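Local coordinates for coiled-coil and C2 domain-containing protein 1-like (Drosophila melanogaster, PDB 6EI6), which binds phosphatidylinositol monophosphates and regulates endosomal sorting through the ESCRT pathway, probably by preventing inappropriate polymerisation of the ESCRT-III subunit shrub, at residues 52-55 and 56-59; 78-81 and 82-85. All blocks are in the same frame, centred on the assembly; numbering follows the deposited sequence.

Contact 1 of 2, residues 52-55 and 56-59. With SO4 (sulfate ion), chain E.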
ATOM      1  N   MET A  52      -6.686 -10.471  -4.005  1.00 35.19           N
ATOM      2  CA  MET A  52      -7.697  -9.424  -3.866  1.00 30.43           C
ATOM      3  C   MET A  52      -8.528  -9.635  -2.608  1.00 31.01           C
ATOM      4  O   MET A  52      -8.850  -8.676  -1.900  1.00 33.75           O
ATOM      5  CB  MET A  52      -8.598  -9.375  -5.096  1.00 32.62           C
ATOM      6  CG  MET A  52      -8.008  -8.600  -6.279  1.00 40.11           C
ATOM      7  SD  MET A  52      -9.199  -8.335  -7.646  1.00 48.41           S
ATOM      8  CE  MET A  52     -10.533  -7.514  -6.769  1.00 36.04           C
ATOM      9  N   CYS A  53      -8.867 -10.884  -2.308  1.00 25.56           N
ATOM     10  CA  CYS A  53      -9.600 -11.181  -1.080  1.00 36.36           C
ATOM     11  C   CYS A  53      -8.836 -10.720   0.152  1.00 35.86           C
ATOM     12  O   CYS A  53      -9.415 -10.106   1.053  1.00 34.49           O
ATOM     13  CB  CYS A  53      -9.888 -12.680  -0.975  1.00 35.62           C
ATOM     14  SG  CYS A  53     -11.024 -13.205  -2.237  1.00 37.46           S
ATOM     15  N   LYS A  54      -7.537 -11.033   0.216  1.00 35.60           N
ATOM     16  CA  LYS A  54      -6.742 -10.702   1.399  1.00 35.96           C
ATOM     17  C   LYS A  54      -6.555  -9.196   1.533  1.00 39.66           C
ATOM     18  O   LYS A  54      -6.795  -8.636   2.611  1.00 42.62           O
ATOM     19  CB  LYS A  54      -5.406 -11.439   1.341  1.00 38.35           C
ATOM     20  CG  LYS A  54      -5.623 -12.902   1.550  1.00 37.66           C
ATOM     21  CD  LYS A  54      -4.382 -13.722   1.411  1.00 42.26           C
ATOM     22  CE  LYS A  54      -4.693 -15.167   1.840  1.00 45.17           C
ATOM     23  NZ  LYS A  54      -3.588 -16.126   1.534  1.00 54.80           N
ATOM     24  N   ASN A  55      -6.179  -8.519   0.433  1.00 34.86           N
ATOM     25  CA  ASN A  55      -6.056  -7.061   0.431  1.00 33.33           C
ATOM     26  C   ASN A  55      -7.327  -6.397   0.944  1.00 39.64           C
ATOM     27  O   ASN A  55      -7.280  -5.546   1.844  1.00 41.08           O
ATOM     28  CB  ASN A  55      -5.742  -6.536  -0.978  1.00 29.64           C
ATOM     29  CG  ASN A  55      -4.319  -6.877  -1.458  1.00 33.04           C
ATOM     30  OD1 ASN A  55      -3.523  -7.449  -0.727  1.00 37.47           O
ATOM     31  ND2 ASN A  55      -4.019  -6.546  -2.714  1.00 34.91           N
ATOM     32  N   THR A  56      -8.477  -6.742   0.344  1.00 42.79           N
ATOM     33  CA  THR A  56      -9.740  -6.131   0.754  1.00 38.74           C
ATOM     34  C   THR A  56     -10.060  -6.469   2.208  1.00 42.04           C
ATOM     35  O   THR A  56     -10.458  -5.591   2.985  1.00 40.64           O
ATOM     36  CB  THR A  56     -10.870  -6.581  -0.180  1.00 41.48           C
ATOM     37  OG1 THR A  56     -10.658  -6.026  -1.476  1.00 42.50           O
ATOM     38  CG2 THR A  56     -12.238  -6.098   0.322  1.00 38.14           C
ATOM     39  N   ARG A  57      -9.864  -7.734   2.599  1.00 37.60           N
ATOM     40  CA  ARG A  57      -9.992  -8.106   4.005  1.00 42.65           C
ATOM     41  C   ARG A  57      -9.160  -7.187   4.885  1.00 46.39           C
ATOM     42  O   ARG A  57      -9.631  -6.699   5.922  1.00 44.77           O
ATOM     43  CB  ARG A  57      -9.563  -9.560   4.210  1.00 36.66           C
ATOM     44  CG  ARG A  57      -9.514  -9.994   5.642  1.00 38.50           C
ATOM     45  CD  ARG A  57      -8.725 -11.282   5.770  1.00 40.06           C
ATOM     46  NE  ARG A  57      -7.305 -11.032   5.512  1.00 43.96           N
ATOM     47  CZ  ARG A  57      -6.402 -11.967   5.234  1.00 43.51           C
ATOM     48  NH1 ARG A  57      -6.750 -13.249   5.157  1.00 47.94           N
ATOM     49  NH2 ARG A  57      -5.148 -11.608   5.006  1.00 46.20           N
ATOM     50  N   ASP A  58      -7.921  -6.921   4.465  1.00 44.16           N
ATOM     51  CA  ASP A  58      -7.016  -6.132   5.286  1.00 41.91           C
ATOM     52  C   ASP A  58      -7.454  -4.681   5.337  1.00 45.45           C
ATOM     53  O   ASP A  58      -7.355  -4.032   6.386  1.00 46.91           O
ATOM     54  CB  ASP A  58      -5.590  -6.267   4.757  1.00 39.39           C
ATOM     55  CG  ASP A  58      -4.986  -7.609   5.092  1.00 40.36           C
ATOM     56  OD1 ASP A  58      -5.585  -8.333   5.928  1.00 44.45           O
ATOM     57  OD2 ASP A  58      -3.927  -7.950   4.519  1.00 45.40           O
ATOM     58  N   HIS A  59      -7.975  -4.160   4.226  1.00 43.19           N
ATOM     59  CA  HIS A  59      -8.536  -2.816   4.273  1.00 48.49           C
ATOM     60  C   HIS A  59      -9.681  -2.727   5.278  1.00 52.52           C
ATOM     61  O   HIS A  59      -9.756  -1.769   6.053  1.00 52.07           O
ATOM     62  CB  HIS A  59      -9.020  -2.381   2.897  1.00 46.03           C
ATOM     63  CG  HIS A  59      -9.773  -1.094   2.923  1.00 51.14           C
ATOM     64  ND1 HIS A  59      -9.144   0.132   2.906  1.00 49.59           N
ATOM     65  CD2 HIS A  59     -11.101  -0.839   3.001  1.00 53.76           C
ATOM     66  CE1 HIS A  59     -10.055   1.089   2.947  1.00 53.39           C
ATOM     67  NE2 HIS A  59     -11.249   0.527   3.015  1.00 61.06           N
TER
HETATM   68  S   SO4 E 903      -3.110 -14.954   5.407  1.00 89.30           S
HETATM   69  O1  SO4 E 903      -4.478 -15.464   5.250  1.00 72.46           O
HETATM   70  O2  SO4 E 903      -2.209 -15.723   4.538  1.00 78.58           O
HETATM   71  O3  SO4 E 903      -3.042 -13.520   5.072  1.00 62.82           O
HETATM   72  O4  SO4 E 903      -2.695 -15.149   6.800  1.00 95.10           O

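Contact 2 of 2, residues 78-81 and 82-85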
ATOM      1  N   THR A  78     -12.777 -19.685   0.126  1.00 32.76           N
ATOM      2  CA  THR A  78     -13.300 -20.442  -1.005  1.00 39.39           C
ATOM      3  C   THR A  78     -12.352 -20.389  -2.197  1.00 39.21           C
ATOM      4  O   THR A  78     -12.226 -21.380  -2.922  1.00 40.70           O
ATOM      5  CB  THR A  78     -14.703 -19.947  -1.408  1.00 38.43           C
ATOM      6  OG1 THR A  78     -14.623 -18.607  -1.921  1.00 47.28           O
ATOM      7  CG2 THR A  78     -15.606 -19.943  -0.219  1.00 35.70           C
ATOM      8  N   VAL A  79     -11.672 -19.260  -2.413  1.00 38.35           N
ATOM      9  CA  VAL A  79     -10.678 -19.201  -3.482  1.00 40.15           C
ATOM     10  C   VAL A  79      -9.544 -20.180  -3.201  1.00 39.29           C
ATOM     11  O   VAL A  79      -9.077 -20.890  -4.103  1.00 40.87           O
ATOM     12  CB  VAL A  79     -10.154 -17.762  -3.654  1.00 33.77           C
ATOM     13  CG1 VAL A  79      -9.059 -17.718  -4.727  1.00 29.92           C
ATOM     14  CG2 VAL A  79     -11.290 -16.848  -4.000  1.00 31.19           C
ATOM     15  N   GLN A  80      -9.099 -20.250  -1.943  1.00 38.50           N
ATOM     16  CA  GLN A  80      -7.980 -21.132  -1.609  1.00 41.24           C
ATOM     17  C   GLN A  80      -8.342 -22.602  -1.814  1.00 42.16           C
ATOM     18  O   GLN A  80      -7.517 -23.384  -2.304  1.00 40.50           O
ATOM     19  CB  GLN A  80      -7.524 -20.880  -0.169  1.00 41.41           C
ATOM     20  CG  GLN A  80      -6.347 -21.754   0.265  1.00 43.13           C
ATOM     21  CD  GLN A  80      -5.054 -21.396  -0.443  1.00 40.54           C
ATOM     22  OE1 GLN A  80      -4.593 -20.272  -0.346  1.00 46.09           O
ATOM     23  NE2 GLN A  80      -4.468 -22.352  -1.162  1.00 39.82           N
ATOM     24  N   LYS A  81      -9.567 -22.999  -1.450  1.00 39.75           N
ATOM     25  CA  LYS A  81     -10.031 -24.349  -1.750  1.00 44.31           C
ATOM     26  C   LYS A  81      -9.894 -24.651  -3.240  1.00 45.50           C
ATOM     27  O   LYS A  81      -9.435 -25.734  -3.631  1.00 46.18           O
ATOM     28  CB  LYS A  81     -11.490 -24.529  -1.308  1.00 43.51           C
ATOM     29  CG  LYS A  81     -11.696 -24.557   0.182  1.00 53.39           C
ATOM     30  CD  LYS A  81     -12.987 -25.287   0.571  1.00 60.30           C
ATOM     31  CE  LYS A  81     -13.154 -25.343   2.102  1.00 70.25           C
ATOM     32  NZ  LYS A  81     -13.313 -23.987   2.726  1.00 67.24           N
ATOM     33  N   ASP A  82     -10.296 -23.700  -4.090  1.00 40.14           N
ATOM     34  CA  ASP A  82     -10.256 -23.953  -5.527  1.00 41.58           C
ATOM     35  C   ASP A  82      -8.821 -24.011  -6.010  1.00 37.81           C
ATOM     36  O   ASP A  82      -8.466 -24.874  -6.825  1.00 36.47           O
ATOM     37  CB  ASP A  82     -11.068 -22.889  -6.281  1.00 35.11           C
ATOM     38  CG  ASP A  82     -12.568 -23.211  -6.301  1.00 42.94           C
ATOM     39  OD1 ASP A  82     -12.942 -24.322  -5.814  1.00 40.05           O
ATOM     40  OD2 ASP A  82     -13.370 -22.371  -6.803  1.00 41.54           O
ATOM     41  N   LEU A  83      -7.983 -23.114  -5.487  1.00 37.68           N
ATOM     42  CA  LEU A  83      -6.545 -23.163  -5.733  1.00 41.55           C
ATOM     43  C   LEU A  83      -5.959 -24.518  -5.349  1.00 42.11           C
ATOM     44  O   LEU A  83      -5.178 -25.104  -6.108  1.00 43.11           O
ATOM     45  CB  LEU A  83      -5.872 -22.038  -4.950  1.00 39.13           C
ATOM     46  CG  LEU A  83      -4.510 -21.524  -5.373  1.00 46.05           C
ATOM     47  CD1 LEU A  83      -4.291 -21.571  -6.881  1.00 40.48           C
ATOM     48  CD2 LEU A  83      -4.418 -20.103  -4.869  1.00 45.50           C
ATOM     49  N   ASP A  84      -6.339 -25.038  -4.171  1.00 42.49           N
ATOM     50  CA  ASP A  84      -5.835 -26.342  -3.730  1.00 43.91           C
ATOM     51  C   ASP A  84      -6.330 -27.453  -4.642  1.00 42.02           C
ATOM     52  O   ASP A  84      -5.579 -28.378  -4.974  1.00 43.42           O
ATOM     53  CB  ASP A  84      -6.266 -26.644  -2.284  1.00 43.30           C
ATOM     54  CG  ASP A  84      -5.711 -25.653  -1.271  1.00 49.88           C
ATOM     55  OD1 ASP A  84      -4.639 -25.033  -1.532  1.00 48.12           O
ATOM     56  OD2 ASP A  84      -6.366 -25.497  -0.206  1.00 52.92           O
ATOM     57  N   LEU A  85      -7.607 -27.390  -5.030  1.00 42.29           N
ATOM     58  CA  LEU A  85      -8.179 -28.373  -5.948  1.00 42.63           C
ATOM     59  C   LEU A  85      -7.431 -28.409  -7.278  1.00 43.96           C
ATOM     60  O   LEU A  85      -7.235 -29.483  -7.856  1.00 47.92           O
ATOM     61  CB  LEU A  85      -9.650 -28.049  -6.194  1.00 39.53           C
ATOM     62  CG  LEU A  85     -10.656 -28.547  -5.174  1.00 40.74           C
ATOM     63  CD1 LEU A  85     -12.037 -28.010  -5.537  1.00 40.43           C
ATOM     64  CD2 LEU A  85     -10.653 -30.065  -5.174  1.00 39.75           C
TER
HETATM   65  O   HOH W   1     -14.447 -23.054  -3.299  1.00 38.02           O

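Contact 1 of 2, residues 52-55 and 56-59
K54 and R57, neighbours three residues apart on helix 34-62, illustrate how two cationic side chains on one flank of a helix can converge on a single anion. Their side chains run alongside each other in the same direction, and the root of the lysine covers one face of the arginine head, with K54 CB 3.7 Å from R57 NH2. The lysine leaves the backbone with CG anti to the carbonyl carbon (chi1 -70°) and stays extended beyond it, which carries its amine past the guanidinium to a sulfate ion, probably from the crystallisation liquor. R57 holds that ion more firmly: NH2 donates to sulfate O3 over 2.8 Å, and NH1 to sulfate O1 over 3.2 Å. The bond from K54 NZ to sulfate O2, at 3.3 Å, is weak. Two acidic side chains also hold the arginine. D58 OD1 lies almost in the guanidinium plane and takes the hydrogen of R57 NE at 3.2 Å as part of a salt bridge, although the donor stands above the carboxylate plane; E73, on helix 66-91, makes a salt bridge with NH1.

T56 faces a different environment, against F72 of helix 66-91 and the loop residue F106. Its hydroxyl sits beside its own backbone N (chi1 -68°), and OG1 makes a weak bond of 3.2 Å back to M52 O, the carbonyl that already accepts the T56 amide. N55 takes part through its main chain, its O receiving H59 N at 2.8 Å, while the imidazole of H59 bonds E225 through ND1. The backbone bonds and the returning threonine hydroxyl are typical of an alpha helix, here the first arm of an antiparallel helical hairpin beside the C2 domain.

Contact 2 of 2, residues 78-81 and 82-85
Q80 and D84, one helical turn apart on helix 66-91, supply the side-chain hydrogen bond of this contact, and the pair is a compact example of an i to i+4 polar link. Q80 NE2 donates to D84 OD1 over 2.7 Å. The acceptor lies close to the plane of the amide but is itself approached from above the carboxylate, the two planes being 34° apart. With CG anti to the backbone N, the glutamine places that atom 3.8 Å from the other carboxylate oxygen, D84 OD2; a bend at the second torsion (69°) then brings the amide back towards the acid. A leucine at Q80 would probably leave D84 OD1 without this donor and its carboxylate freer to turn.

Main-chain bonds run beneath. L83 N reaches V79 O at 2.8 Å, and D84 N meets Q80 O at the same 2.8 Å, so the two residues of the polar pair are joined through backbone and side chain alike. The bond from D82 N to T78 O is longer, 3.2 Å. A water donates to T78 O at 2.8 Å and, through a weak second bond, to D82 OD1, while D82 OD2 accepts from the backbone N of L268.

Apolar packing makes up the remainder. V79 rests on L50 and W265, L83 on L46 of helix 34-62, and L85 on L268. Q80 also touches L50, so the polar pair borders the packed face.

D84 thus receives a neutral amide rather than a cation. The amide stabilises the carboxylate without neutralising it, and the exposed acid probably remains ionised, with solvent sharing in its stabilisation.

In the fold
Contacts 1 and 2 lie on successive helices, 34-62 and 66-91, which pack as a hairpin; their centres are about 16 Å apart, and they meet where C53 SG comes 4.1 Å from V79 CG2. Neither is wholly core. C53 in contact 1 and V79 and L83 in contact 2 pack on the opposite helix, while H59 is buried toward the C2 domain and reaches E225. Contact 2 has more exposed members and sits farther from the centre of the chain, about 25 Å against 11 Å. The partly exposed flank of 52-59 gathers full charges round a probable crystallisation sulfate, whereas 78-85 relies on a hydrogen bond from an uncharged amide to a carboxylate and packs against strand 265-268.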